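Local coordinates for protein probable exosome complex exonuclease 2 (Methanothermobacter thermautotrophicus, PDB 2WNR) that probably serves as a non-catalytic subunit of the RNA-degrading exosome and contributes to shaping the active site of its partner Rrp41, at residues A[21-26]-A[202-207]; A[81-86]-A[137-142]; A[154-159]-A[192-197]; A[166-171]-A[179-184]; A[216-221]-A[239-244]. All blocks are in the same frame, centred on the assembly; numbering follows the deposited sequence.

In the fold
Along the chain, the 21-26 loop waits for its partner until interactions 2, 3 and 4 have closed; interaction 5 comes last. Interaction 2 lies in the mixed sheet of the N-terminal part of this RNase PH fold, and interaction 3 sets the next helix against the four-stranded C-terminal sheet, this contact's centre about 4 Å from the chain's centre. Interactions 2 and 3 touch, through Leu139 and Leu141 on Thr158 and Ala154. Interactions 1 and 5 reach that same C-terminal sheet, their centres about 13 Å apart. The hairpin of interaction 4 stands at the other end, its centre about 50 Å from that of interaction 1. Interactions 2 and 5 also meet another protein.

Interaction 1 (A[21-26]-A[202-207]); sequences NNKERI and GNEIVL
Arg25 reaches the far end of strand 204-207 and offers its guanidinium to the carbonyl oxygen of Leu207. NH2 makes the stronger bond, 2.7 Å to Leu207 O, in the plane of that carbonyl but 22° out of the guanidinium plane; a second one from NH1 to the same oxygen is weak. Bends at chi2 and at chi3 (-110°) steer the group there and slide one of its faces against CG2 of Val206. NH1 also pairs with Glu213 and NH2 with the carbonyl of Ser30, so several acceptors ring this buried charge. With an alanine here, the Leu207 carbonyl would probably lose its guanidinium donors and Glu213 this charge partner.

At the opposite end of the contact, Asn21 OD1 takes the backbone N of Asn203 at 2.8 Å on a carbonyl lone pair, almost straight at 175°. Between the two, Lys23 and Glu204 cross at about a right angle, and NZ meets OE2 at 3.0 Å from above the carboxylate plane. Lys23, with positive phi, is the C-prime residue of a Schellman motif that ends helix 11-21, its N bonding back to Ile20 O and that of Glu24 to Leu19 O. Ile20 of this helix packs on Glu204 and Val206, while the strand pairs with 193-201 and turns Ile205 and Leu207 onto helix 244-268.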
# COMPACT_ATOMS: atom_id res chain seq x y z
N ASN A 21 -20.31 -14.46 39.33
CA ASN A 21 -19.84 -14.40 40.72
C ASN A 21 -20.57 -15.40 41.61
O ASN A 21 -20.04 -15.83 42.63
CB ASN A 21 -19.95 -12.99 41.30
CG ASN A 21 -18.80 -12.07 40.87
OD1 ASN A 21 -17.77 -12.53 40.38
ND2 ASN A 21 -18.99 -10.77 41.06
N ASN A 22 -21.79 -15.76 41.21
CA ASN A 22 -22.53 -16.81 41.89
C ASN A 22 -22.47 -18.14 41.11
O ASN A 22 -23.35 -18.99 41.22
CB ASN A 22 -23.98 -16.38 42.17
CG ASN A 22 -24.53 -17.00 43.45
OD1 ASN A 22 -23.91 -16.91 44.52
ND2 ASN A 22 -25.70 -17.62 43.35
N LYS A 23 -21.41 -18.26 40.31
CA LYS A 23 -20.96 -19.52 39.70
C LYS A 23 -21.80 -20.11 38.56
O LYS A 23 -21.80 -21.32 38.35
CB LYS A 23 -20.69 -20.60 40.76
CG LYS A 23 -19.25 -20.62 41.27
CD LYS A 23 -19.01 -19.58 42.36
CE LYS A 23 -17.53 -19.45 42.66
NZ LYS A 23 -17.28 -18.47 43.75
N GLU A 24 -22.50 -19.26 37.80
CA GLU A 24 -23.24 -19.74 36.63
C GLU A 24 -23.12 -18.82 35.42
O GLU A 24 -22.80 -17.64 35.54
CB GLU A 24 -24.70 -20.09 36.96
CG GLU A 24 -25.56 -18.96 37.53
CD GLU A 24 -26.77 -19.49 38.27
OE1 GLU A 24 -27.90 -19.35 37.75
OE2 GLU A 24 -26.58 -20.07 39.36
N ARG A 25 -23.37 -19.38 34.24
CA ARG A 25 -23.24 -18.63 33.00
C ARG A 25 -24.55 -18.59 32.25
O ARG A 25 -25.43 -19.41 32.48
CB ARG A 25 -22.14 -19.24 32.12
CG ARG A 25 -20.78 -19.20 32.77
CD ARG A 25 -19.73 -19.02 31.74
NE ARG A 25 -18.91 -20.21 31.55
CZ ARG A 25 -17.98 -20.33 30.61
NH1 ARG A 25 -17.74 -19.34 29.76
NH2 ARG A 25 -17.28 -21.45 30.53
N ILE A 26 -24.68 -17.61 31.36
CA ILE A 26 -25.90 -17.42 30.58
C ILE A 26 -26.37 -18.71 29.89
O ILE A 26 -27.55 -19.07 29.99
CB ILE A 26 -25.74 -16.22 29.59
CG1 ILE A 26 -26.44 -14.98 30.16
CG2 ILE A 26 -26.26 -16.56 28.17
CD1 ILE A 26 -27.97 -15.10 30.32
N GLY A 202 -16.19 -10.32 36.81
CA GLY A 202 -16.38 -10.18 38.25
C GLY A 202 -15.11 -10.58 38.95
O GLY A 202 -14.03 -10.08 38.62
N ASN A 203 -15.22 -11.50 39.90
CA ASN A 203 -14.06 -12.02 40.63
C ASN A 203 -13.61 -13.39 40.13
O ASN A 203 -12.83 -14.08 40.79
CB ASN A 203 -14.38 -12.12 42.13
CG ASN A 203 -14.85 -10.80 42.72
OD1 ASN A 203 -15.76 -10.78 43.54
ND2 ASN A 203 -14.21 -9.70 42.33
N GLU A 204 -14.10 -13.79 38.96
CA GLU A 204 -13.91 -15.15 38.49
C GLU A 204 -13.18 -15.17 37.16
O GLU A 204 -13.32 -14.25 36.36
CB GLU A 204 -15.26 -15.86 38.34
CG GLU A 204 -16.14 -15.89 39.60
CD GLU A 204 -15.54 -16.71 40.73
OE1 GLU A 204 -14.68 -17.58 40.45
OE2 GLU A 204 -15.93 -16.48 41.90
N ILE A 205 -12.42 -16.23 36.92
CA ILE A 205 -11.97 -16.50 35.56
C ILE A 205 -12.83 -17.60 34.94
O ILE A 205 -13.09 -18.64 35.57
CB ILE A 205 -10.45 -16.82 35.46
CG1 ILE A 205 -10.03 -17.88 36.47
CG2 ILE A 205 -9.62 -15.53 35.63
CD1 ILE A 205 -8.79 -18.64 36.06
N VAL A 206 -13.31 -17.36 33.73
CA VAL A 206 -14.14 -18.34 33.05
C VAL A 206 -13.46 -18.83 31.80
O VAL A 206 -12.90 -18.03 31.05
CB VAL A 206 -15.62 -17.90 32.76
CG1 VAL A 206 -16.22 -17.02 33.83
CG2 VAL A 206 -15.84 -17.42 31.35
N LEU A 207 -13.52 -20.14 31.57
CA LEU A 207 -12.85 -20.75 30.44
C LEU A 207 -13.74 -20.69 29.20
O LEU A 207 -14.94 -20.95 29.28
CB LEU A 207 -12.47 -22.20 30.76
CG LEU A 207 -11.93 -23.15 29.68
CD1 LEU A 207 -10.57 -22.71 29.17
CD2 LEU A 207 -11.86 -24.57 30.23

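Interaction 2 (A[81-86]-A[137-142]); sequences ILTNSE and LFLDLH
Leu82 (chi1 -76°) and Phe138 (chi1 -72°) both carry CG beside the backbone N, which lays their side chains next to each other, pointing the same way, with Leu82 CD1 3.4 Å from Phe138 CE1. They sit on neighbouring parallel strands of the mixed sheet in the RNase PH fold. Five backbone hydrogen bonds zip the pair together: the N atoms of Leu82, Asn84 and Glu86 reach the carbonyls of Leu137, Leu139 and Leu141, and the carbonyls of Leu82 and Asn84 accept from Leu139 and Leu141.

On the face of Ile81, Thr83 and Leu139, covered by helices 102-117 and 150-164, Leu139 CD2 is wedged between Ile81 CG2 and Thr83 OG1, 3.7 Å from each. Thr83 OG1 has its polar partner in Asp112 on the first of these helices. The face of Phe138, Asp140 and His142 meets another protein of the complex: a basic side chain of that protein pairs with Asp140 OD1 in a salt bridge, and an aromatic one stacks edge-to-face with the His142 ring. Next to Asp140, the Asn84 amide stands 76° from the carboxylate plane. Toward the far end of the ladder Ser85 CB rests against Leu141 CB at 3.8 Å.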
# COMPACT_ATOMS: atom_id res chain seq x y z
N ILE A 81 7.70 -21.39 8.64
CA ILE A 81 6.26 -21.33 8.92
C ILE A 81 5.80 -19.88 8.81
O ILE A 81 6.44 -18.98 9.36
CB ILE A 81 5.91 -21.87 10.32
CG1 ILE A 81 6.07 -23.39 10.35
CG2 ILE A 81 4.48 -21.52 10.71
CD1 ILE A 81 5.79 -24.02 11.71
N LEU A 82 4.70 -19.65 8.10
CA LEU A 82 4.11 -18.33 7.93
C LEU A 82 2.63 -18.36 8.31
O LEU A 82 1.82 -18.95 7.60
CB LEU A 82 4.28 -17.87 6.48
CG LEU A 82 5.67 -17.40 6.08
CD1 LEU A 82 5.87 -17.56 4.60
CD2 LEU A 82 5.93 -15.96 6.51
N THR A 83 2.28 -17.72 9.42
CA THR A 83 0.91 -17.74 9.93
C THR A 83 0.22 -16.43 9.61
O THR A 83 0.75 -15.36 9.86
CB THR A 83 0.87 -18.00 11.46
OG1 THR A 83 1.54 -19.22 11.74
CG2 THR A 83 -0.57 -18.11 11.98
N ASN A 84 -0.96 -16.53 9.00
CA ASN A 84 -1.76 -15.36 8.70
C ASN A 84 -3.24 -15.66 8.89
O ASN A 84 -3.69 -16.76 8.59
CB ASN A 84 -1.48 -14.81 7.29
CG ASN A 84 -2.31 -13.56 6.99
OD1 ASN A 84 -1.99 -12.46 7.45
ND2 ASN A 84 -3.40 -13.72 6.22
N SER A 85 -3.98 -14.69 9.40
CA SER A 85 -5.40 -14.90 9.61
C SER A 85 -6.24 -13.81 8.95
O SER A 85 -5.87 -12.64 8.97
CB SER A 85 -5.73 -14.99 11.10
OG SER A 85 -5.16 -13.92 11.80
N GLU A 86 -7.35 -14.23 8.36
CA GLU A 86 -8.29 -13.31 7.78
C GLU A 86 -9.56 -13.20 8.65
O GLU A 86 -10.41 -14.10 8.64
CB GLU A 86 -8.64 -13.76 6.36
CG GLU A 86 -7.53 -13.58 5.36
CD GLU A 86 -7.33 -12.12 4.93
OE1 GLU A 86 -8.17 -11.61 4.16
OE2 GLU A 86 -6.33 -11.49 5.35
N LEU A 137 5.70 -23.45 4.90
CA LEU A 137 4.33 -23.80 5.26
C LEU A 137 3.50 -22.56 5.51
O LEU A 137 3.68 -21.89 6.53
CB LEU A 137 4.33 -24.66 6.53
CG LEU A 137 4.38 -26.19 6.48
CD1 LEU A 137 5.15 -26.76 5.30
CD2 LEU A 137 4.96 -26.69 7.79
N PHE A 138 2.60 -22.24 4.58
CA PHE A 138 1.66 -21.13 4.78
C PHE A 138 0.45 -21.62 5.57
O PHE A 138 -0.42 -22.31 5.03
CB PHE A 138 1.20 -20.52 3.46
CG PHE A 138 2.25 -19.71 2.76
CD1 PHE A 138 2.37 -18.34 3.02
CD2 PHE A 138 3.13 -20.30 1.85
CE1 PHE A 138 3.36 -17.57 2.37
CE2 PHE A 138 4.10 -19.54 1.21
CZ PHE A 138 4.21 -18.17 1.47
N LEU A 139 0.41 -21.28 6.84
CA LEU A 139 -0.76 -21.54 7.66
C LEU A 139 -1.73 -20.36 7.49
O LEU A 139 -1.42 -19.25 7.89
CB LEU A 139 -0.35 -21.71 9.12
CG LEU A 139 0.25 -23.04 9.58
CD1 LEU A 139 1.14 -23.71 8.55
CD2 LEU A 139 1.03 -22.82 10.85
N ASP A 140 -2.87 -20.62 6.87
CA ASP A 140 -3.87 -19.58 6.62
C ASP A 140 -5.18 -19.82 7.38
O ASP A 140 -5.90 -20.79 7.13
CB ASP A 140 -4.12 -19.42 5.12
CG ASP A 140 -3.02 -18.66 4.42
OD1 ASP A 140 -2.81 -17.47 4.78
OD2 ASP A 140 -2.36 -19.24 3.51
N LEU A 141 -5.48 -18.92 8.31
CA LEU A 141 -6.64 -19.07 9.18
C LEU A 141 -7.76 -18.20 8.65
O LEU A 141 -7.59 -16.99 8.48
CB LEU A 141 -6.28 -18.67 10.62
CG LEU A 141 -5.34 -19.54 11.46
CD1 LEU A 141 -4.07 -19.96 10.74
CD2 LEU A 141 -4.96 -18.82 12.76
N HIS A 142 -8.90 -18.82 8.38
CA HIS A 142 -10.01 -18.15 7.73
C HIS A 142 -11.19 -18.09 8.71
O HIS A 142 -11.89 -19.09 8.92
CB HIS A 142 -10.39 -18.89 6.45
CG HIS A 142 -10.64 -17.98 5.28
ND1 HIS A 142 -9.64 -17.24 4.68
CD2 HIS A 142 -11.77 -17.71 4.60
CE1 HIS A 142 -10.15 -16.54 3.68
NE2 HIS A 142 -11.44 -16.81 3.61

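Interaction 3 (A[154-159]-A[192-197]); sequences AVLATV and KALMCT
Helix-on-sheet packing in the core of the RNase PH fold brings Val155, Leu156 and Val159 of helix 150-164 down on Leu194 and Met195 of strand 193-201. The short segments run nearly antiparallel, 165° between their directions, with axes 7.4 Å apart, and the interface is apolar. Leu194 CD2 lies 3.9 Å from Leu156 CD1 and also 3.9 Å from Val159 CG2, so both helix residues share this one methyl.

Val155 divides its two methyls between consecutive strand residues. CG1, anti to the backbone N at chi1 168°, rests over Leu194 CA at 3.9 Å, while CG2 meets Met195 SD at 3.8 Å; the Val155 and Met195 side chains cross at about a right angle. Were this an alanine, both methyls would be gone, and a gap would be likely to open over Leu194 CA and leave the Met195 sulfur freer to turn. Further along, Val159 CG2 touches the carbonyl oxygen of Ala193 at 3.4 Å.

Around this core, helix 244-268 closes in with Leu261 on Leu194 and Leu265 on Val159, and Asp266 of that helix forms a salt bridge with Lys192 NZ. Helix 102-117 brings Cys114 onto Met195, and Ala157 and Thr158 of helix 150-164 rest on Val62 of strand 58-69.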
# COMPACT_ATOMS: atom_id res chain seq x y z
N ALA A 154 -8.74 -21.18 16.91
CA ALA A 154 -7.67 -21.00 15.93
C ALA A 154 -6.55 -22.00 16.12
O ALA A 154 -6.15 -22.67 15.18
CB ALA A 154 -7.15 -19.58 15.95
N VAL A 155 -6.06 -22.11 17.35
CA VAL A 155 -4.96 -23.03 17.65
C VAL A 155 -5.40 -24.47 17.35
O VAL A 155 -4.64 -25.26 16.77
CB VAL A 155 -4.50 -22.90 19.13
CG1 VAL A 155 -3.59 -24.05 19.51
CG2 VAL A 155 -3.81 -21.56 19.34
N LEU A 156 -6.63 -24.78 17.72
CA LEU A 156 -7.19 -26.11 17.53
C LEU A 156 -7.25 -26.48 16.04
O LEU A 156 -6.86 -27.58 15.67
CB LEU A 156 -8.58 -26.17 18.17
CG LEU A 156 -9.30 -27.51 18.34
CD1 LEU A 156 -8.35 -28.66 18.71
CD2 LEU A 156 -10.37 -27.34 19.40
N ALA A 157 -7.70 -25.54 15.22
CA ALA A 157 -7.85 -25.74 13.78
C ALA A 157 -6.49 -25.81 13.06
O ALA A 157 -6.31 -26.62 12.15
CB ALA A 157 -8.72 -24.66 13.17
N THR A 158 -5.54 -24.97 13.49
CA THR A 158 -4.21 -24.96 12.91
C THR A 158 -3.51 -26.27 13.22
O THR A 158 -2.96 -26.90 12.31
CB THR A 158 -3.39 -23.79 13.45
OG1 THR A 158 -4.14 -22.58 13.32
CG2 THR A 158 -2.08 -23.66 12.68
N VAL A 159 -3.53 -26.68 14.49
CA VAL A 159 -2.98 -27.97 14.88
C VAL A 159 -3.63 -29.09 14.07
O VAL A 159 -2.93 -29.94 13.50
CB VAL A 159 -3.08 -28.22 16.41
CG1 VAL A 159 -2.77 -29.67 16.75
CG2 VAL A 159 -2.10 -27.33 17.15
N LYS A 192 2.35 -32.22 20.20
CA LYS A 192 1.17 -31.38 20.08
C LYS A 192 1.10 -30.39 21.22
O LYS A 192 1.64 -30.64 22.30
CB LYS A 192 -0.11 -32.22 20.04
CG LYS A 192 -0.47 -32.76 18.66
CD LYS A 192 -1.37 -33.98 18.76
CE LYS A 192 -0.56 -35.25 18.90
NZ LYS A 192 -1.42 -36.43 19.18
N ALA A 193 0.44 -29.27 20.96
CA ALA A 193 0.15 -28.27 21.98
C ALA A 193 -1.20 -27.65 21.63
O ALA A 193 -1.55 -27.52 20.46
CB ALA A 193 1.23 -27.23 22.01
N LEU A 194 -1.97 -27.29 22.65
CA LEU A 194 -3.23 -26.58 22.43
C LEU A 194 -3.39 -25.44 23.42
O LEU A 194 -2.57 -25.28 24.33
CB LEU A 194 -4.42 -27.54 22.48
CG LEU A 194 -4.59 -28.55 21.33
CD1 LEU A 194 -5.79 -29.44 21.58
CD2 LEU A 194 -4.72 -27.88 19.96
N MET A 195 -4.46 -24.67 23.26
CA MET A 195 -4.62 -23.43 24.00
C MET A 195 -5.98 -23.27 24.68
O MET A 195 -7.03 -23.59 24.11
CB MET A 195 -4.37 -22.26 23.06
CG MET A 195 -4.44 -20.89 23.70
SD MET A 195 -3.72 -19.65 22.61
CE MET A 195 -1.97 -20.03 22.79
N CYS A 196 -5.92 -22.75 25.90
CA CYS A 196 -7.10 -22.39 26.67
C CYS A 196 -7.12 -20.89 26.91
O CYS A 196 -6.12 -20.32 27.35
CB CYS A 196 -7.07 -23.11 28.01
SG CYS A 196 -7.32 -24.88 27.90
N THR A 197 -8.25 -20.25 26.60
CA THR A 197 -8.44 -18.83 26.85
C THR A 197 -9.47 -18.65 27.95
O THR A 197 -10.54 -19.25 27.92
CB THR A 197 -8.91 -18.08 25.59
OG1 THR A 197 -7.89 -18.16 24.59
CG2 THR A 197 -9.15 -16.62 25.88

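Interaction 4 (A[166-171]-A[179-184]); sequences RIPAAE and INREKM
Asn180 N donates to Ala169 O at 2.7 Å with an angle of 160°, in a beta hairpin whose strands 166-173 and 176-180 run antiparallel. Ala169 and Asn180 form a hydrogen-bonded pair, but the return from Ala169 N is divided: Asn180 O at 3.0 Å and Lys183 O at 3.1 Å both accept from it weakly. The split follows from the corner that the chain turns at residues 181 to 183. Asn180 holds that corner with its side chain, OD1 accepting from Glu182 N at 3.1 Å in an Asx turn.

After the corner the chain carries on in the same direction along the same edge of strand 166-173, as strand 184-186, and Met184 faces Pro168 in a non-hydrogen-bonded pair. The Pro168 ring thus meets residues from before and after the turn. Ile179 CG2 lies alongside Pro168 CB at 3.7 Å, pointing the same way, and the Arg181 guanidinium turns a face to Pro168 CG, which sits off centre toward its rim. Trp135 of strand 133-145 also packs on Pro168 and on Ile167 and Ala170.

On the Asn180 face Glu171 swings in, OE1 to Asn180 CB 3.7 Å. Met184, folded back by bends at chi2 (-54°) and chi3 (-78°), brings SD near Pro168 CA and its methyl CE to 3.4 Å from the carbonyl oxygen of Arg166.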
# COMPACT_ATOMS: atom_id res chain seq x y z
N ARG A 166 -0.38 -33.39 4.11
CA ARG A 166 0.47 -34.33 3.38
C ARG A 166 1.19 -33.52 2.31
O ARG A 166 0.56 -32.74 1.59
CB ARG A 166 -0.36 -35.45 2.73
CG ARG A 166 -1.20 -36.29 3.69
CD ARG A 166 -0.36 -37.31 4.48
NE ARG A 166 -1.15 -38.03 5.49
CZ ARG A 166 -1.49 -37.54 6.68
NH1 ARG A 166 -1.12 -36.31 7.06
NH2 ARG A 166 -2.22 -38.28 7.51
N ILE A 167 2.51 -33.67 2.22
CA ILE A 167 3.30 -32.93 1.22
C ILE A 167 4.15 -33.85 0.35
O ILE A 167 4.59 -34.91 0.80
CB ILE A 167 4.21 -31.84 1.86
CG1 ILE A 167 5.26 -32.46 2.79
CG2 ILE A 167 3.37 -30.81 2.59
CD1 ILE A 167 6.44 -31.54 3.07
N PRO A 168 4.39 -33.45 -0.92
CA PRO A 168 5.20 -34.27 -1.82
C PRO A 168 6.64 -34.40 -1.33
O PRO A 168 7.17 -33.49 -0.68
CB PRO A 168 5.15 -33.49 -3.14
CG PRO A 168 4.82 -32.10 -2.75
CD PRO A 168 3.90 -32.22 -1.58
N ALA A 169 7.26 -35.54 -1.62
CA ALA A 169 8.65 -35.76 -1.29
C ALA A 169 9.52 -34.86 -2.16
O ALA A 169 9.34 -34.80 -3.38
CB ALA A 169 9.03 -37.21 -1.48
N ALA A 170 10.43 -34.15 -1.52
CA ALA A 170 11.38 -33.31 -2.23
C ALA A 170 12.78 -33.96 -2.24
O ALA A 170 13.48 -33.98 -1.22
CB ALA A 170 11.41 -31.92 -1.63
N GLU A 171 13.17 -34.50 -3.39
CA GLU A 171 14.49 -35.12 -3.57
C GLU A 171 15.48 -34.11 -4.14
O GLU A 171 15.08 -33.15 -4.82
CB GLU A 171 14.42 -36.37 -4.46
CG GLU A 171 14.21 -37.69 -3.71
CD GLU A 171 12.74 -38.01 -3.42
OE1 GLU A 171 11.91 -37.07 -3.33
OE2 GLU A 171 12.42 -39.21 -3.26
N ILE A 179 10.56 -32.30 -7.26
CA ILE A 179 9.35 -32.62 -6.50
C ILE A 179 8.84 -34.01 -6.93
O ILE A 179 8.62 -34.27 -8.11
CB ILE A 179 8.24 -31.55 -6.67
CG1 ILE A 179 8.66 -30.24 -6.01
CG2 ILE A 179 6.93 -32.04 -6.08
CD1 ILE A 179 7.68 -29.06 -6.21
N ASN A 180 8.68 -34.90 -5.95
CA ASN A 180 8.14 -36.23 -6.20
C ASN A 180 6.77 -36.39 -5.55
O ASN A 180 6.66 -36.66 -4.35
CB ASN A 180 9.12 -37.30 -5.70
CG ASN A 180 8.74 -38.71 -6.14
OD1 ASN A 180 7.62 -38.96 -6.57
ND2 ASN A 180 9.68 -39.64 -6.01
N ARG A 181 5.72 -36.21 -6.35
CA ARG A 181 4.33 -36.24 -5.88
C ARG A 181 3.75 -37.66 -5.73
O ARG A 181 2.61 -37.83 -5.31
CB ARG A 181 3.45 -35.36 -6.78
CG ARG A 181 2.00 -35.22 -6.33
CD ARG A 181 1.29 -34.10 -7.07
NE ARG A 181 1.27 -32.86 -6.30
CZ ARG A 181 2.16 -31.88 -6.39
NH1 ARG A 181 3.19 -31.96 -7.23
NH2 ARG A 181 2.02 -30.79 -5.63
N GLU A 182 4.55 -38.68 -6.05
CA GLU A 182 4.13 -40.06 -5.83
C GLU A 182 4.19 -40.41 -4.34
O GLU A 182 3.24 -40.97 -3.78
CB GLU A 182 4.95 -41.06 -6.67
CG GLU A 182 5.21 -40.67 -8.14
CD GLU A 182 3.96 -40.23 -8.90
OE1 GLU A 182 3.42 -41.05 -9.68
OE2 GLU A 182 3.53 -39.07 -8.73
N LYS A 183 5.31 -40.08 -3.70
CA LYS A 183 5.50 -40.33 -2.27
C LYS A 183 5.02 -39.13 -1.44
O LYS A 183 5.79 -38.20 -1.17
CB LYS A 183 6.97 -40.66 -1.98
CG LYS A 183 7.27 -41.16 -0.56
CD LYS A 183 8.76 -41.49 -0.41
CE LYS A 183 9.06 -42.27 0.87
NZ LYS A 183 10.36 -43.00 0.77
N MET A 184 3.74 -39.15 -1.06
CA MET A 184 3.15 -38.13 -0.19
C MET A 184 3.49 -38.41 1.27
O MET A 184 3.33 -39.53 1.75
CB MET A 184 1.64 -38.05 -0.39
CG MET A 184 1.20 -37.50 -1.74
SD MET A 184 1.92 -35.89 -2.13
CE MET A 184 0.91 -34.79 -1.14

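Interaction 5 (A[216-221]-A[239-244]); sequences ILTARI and EGPLTR
Gly240 N bonds to Thr218 O at 2.8 Å, with the donor tilted 28° from the carbonyl plane, where the loop before helix 244-268 passes the residues leading into strand 219-226 of the four-stranded antiparallel C-terminal sheet of the RNase PH fold. Two residues further on from Leu242, that helix begins, with Thr243 as its N-cap. Thr218 CG2 lies 3.6 Å from Gly240 CA, close enough that a CB at this glycine would run into it; chi1 of Thr218, -67°, puts the methyl anti to the backbone N, where it meets the loop. The same methyl touches the Pro241 ring at CD, 3.9 Å away.

Leu242 carries the apolar half of the contact by splitting its two methyls. CD1 goes to Ala219 CB, while CD2 nestles against Ile221 CB at 3.9 Å, the two longer side chains crossing at a slant. Ala219 CB also abuts Gly240 O, which is in turn bonded to Lys236 NZ.

Further out, the strand is held by its sheet: Thr218 and Ala219 pair with Lys200, Ile221 with Phe198, and Arg220 with Gly237 through the backbone, while the guanidinium of Arg220 is salt-bridged to Glu106. Another protein of the assembly meets the loop here; a basic side chain there forms a salt bridge with Glu239 and an acidic one with Arg244. Past Leu242, Thr243 OG1 caps the helix by accepting from the backbone N of Asp246.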
# COMPACT_ATOMS: atom_id res chain seq x y z
N ILE A 216 -17.96 -7.96 27.82
CA ILE A 216 -18.01 -7.37 29.16
C ILE A 216 -16.84 -7.73 30.07
O ILE A 216 -16.76 -7.21 31.20
CB ILE A 216 -19.32 -7.73 29.88
CG1 ILE A 216 -19.36 -9.23 30.17
CG2 ILE A 216 -20.52 -7.25 29.08
CD1 ILE A 216 -19.85 -9.55 31.54
N LEU A 217 -15.96 -8.62 29.61
CA LEU A 217 -14.83 -9.08 30.41
C LEU A 217 -13.96 -7.90 30.83
O LEU A 217 -13.95 -6.87 30.16
CB LEU A 217 -14.00 -10.12 29.65
CG LEU A 217 -13.39 -9.83 28.27
CD1 LEU A 217 -12.26 -8.81 28.33
CD2 LEU A 217 -12.88 -11.11 27.65
N THR A 218 -13.27 -8.05 31.96
CA THR A 218 -12.29 -7.07 32.41
C THR A 218 -10.99 -7.29 31.62
O THR A 218 -10.37 -6.35 31.11
CB THR A 218 -12.05 -7.23 33.93
OG1 THR A 218 -13.23 -6.85 34.64
CG2 THR A 218 -10.87 -6.36 34.41
N ALA A 219 -10.59 -8.56 31.52
CA ALA A 219 -9.39 -8.96 30.84
C ALA A 219 -9.51 -10.43 30.47
O ALA A 219 -10.43 -11.13 30.92
CB ALA A 219 -8.21 -8.75 31.72
N ARG A 220 -8.58 -10.90 29.65
CA ARG A 220 -8.55 -12.29 29.22
C ARG A 220 -7.13 -12.79 29.27
O ARG A 220 -6.20 -11.99 29.23
CB ARG A 220 -9.07 -12.41 27.78
CG ARG A 220 -8.21 -11.65 26.77
CD ARG A 220 -8.38 -12.13 25.35
NE ARG A 220 -8.33 -10.99 24.49
CZ ARG A 220 -7.38 -10.53 23.68
NH1 ARG A 220 -7.70 -9.39 23.09
NH2 ARG A 220 -6.21 -11.09 23.41
N ILE A 221 -6.96 -14.10 29.35
CA ILE A 221 -5.62 -14.71 29.27
C ILE A 221 -5.66 -16.03 28.49
O ILE A 221 -6.47 -16.91 28.77
CB ILE A 221 -4.94 -14.86 30.66
CG1 ILE A 221 -3.55 -15.49 30.52
CG2 ILE A 221 -5.83 -15.65 31.62
CD1 ILE A 221 -2.65 -15.29 31.71
N GLU A 239 -8.53 -4.49 28.55
CA GLU A 239 -8.15 -3.19 29.06
C GLU A 239 -8.03 -3.15 30.57
O GLU A 239 -7.49 -2.20 31.13
CB GLU A 239 -9.15 -2.13 28.59
CG GLU A 239 -8.97 -1.67 27.15
CD GLU A 239 -9.86 -0.48 26.78
OE1 GLU A 239 -10.11 -0.30 25.56
OE2 GLU A 239 -10.31 0.27 27.68
N GLY A 240 -8.53 -4.19 31.25
CA GLY A 240 -8.42 -4.29 32.71
C GLY A 240 -7.27 -5.17 33.18
O GLY A 240 -6.63 -5.83 32.38
N PRO A 241 -7.01 -5.19 34.49
CA PRO A 241 -5.92 -5.98 35.03
C PRO A 241 -6.28 -7.42 35.42
O PRO A 241 -7.45 -7.77 35.54
CB PRO A 241 -5.52 -5.20 36.29
CG PRO A 241 -6.61 -4.24 36.56
CD PRO A 241 -7.68 -4.41 35.54
N LEU A 242 -5.24 -8.23 35.61
CA LEU A 242 -5.35 -9.54 36.23
C LEU A 242 -4.56 -9.51 37.55
O LEU A 242 -3.62 -8.72 37.71
CB LEU A 242 -4.74 -10.60 35.32
CG LEU A 242 -5.58 -11.46 34.37
CD1 LEU A 242 -6.82 -10.75 33.81
CD2 LEU A 242 -4.73 -11.99 33.23
N THR A 243 -4.94 -10.36 38.50
CA THR A 243 -4.14 -10.54 39.70
C THR A 243 -3.20 -11.74 39.53
O THR A 243 -3.37 -12.56 38.61
CB THR A 243 -5.02 -10.73 40.95
OG1 THR A 243 -5.71 -11.98 40.87
CG2 THR A 243 -6.03 -9.60 41.07
N ARG A 244 -2.20 -11.84 40.40
CA ARG A 244 -1.33 -13.01 40.44
C ARG A 244 -2.13 -14.32 40.55
O ARG A 244 -1.84 -15.29 39.84
CB ARG A 244 -0.33 -12.88 41.59
CG ARG A 244 0.77 -13.93 41.58
CD ARG A 244 1.71 -13.75 42.76
NE ARG A 244 2.68 -14.84 42.84
CZ ARG A 244 2.47 -16.00 43.45
NH1 ARG A 244 1.31 -16.25 44.04
NH2 ARG A 244 3.42 -16.92 43.46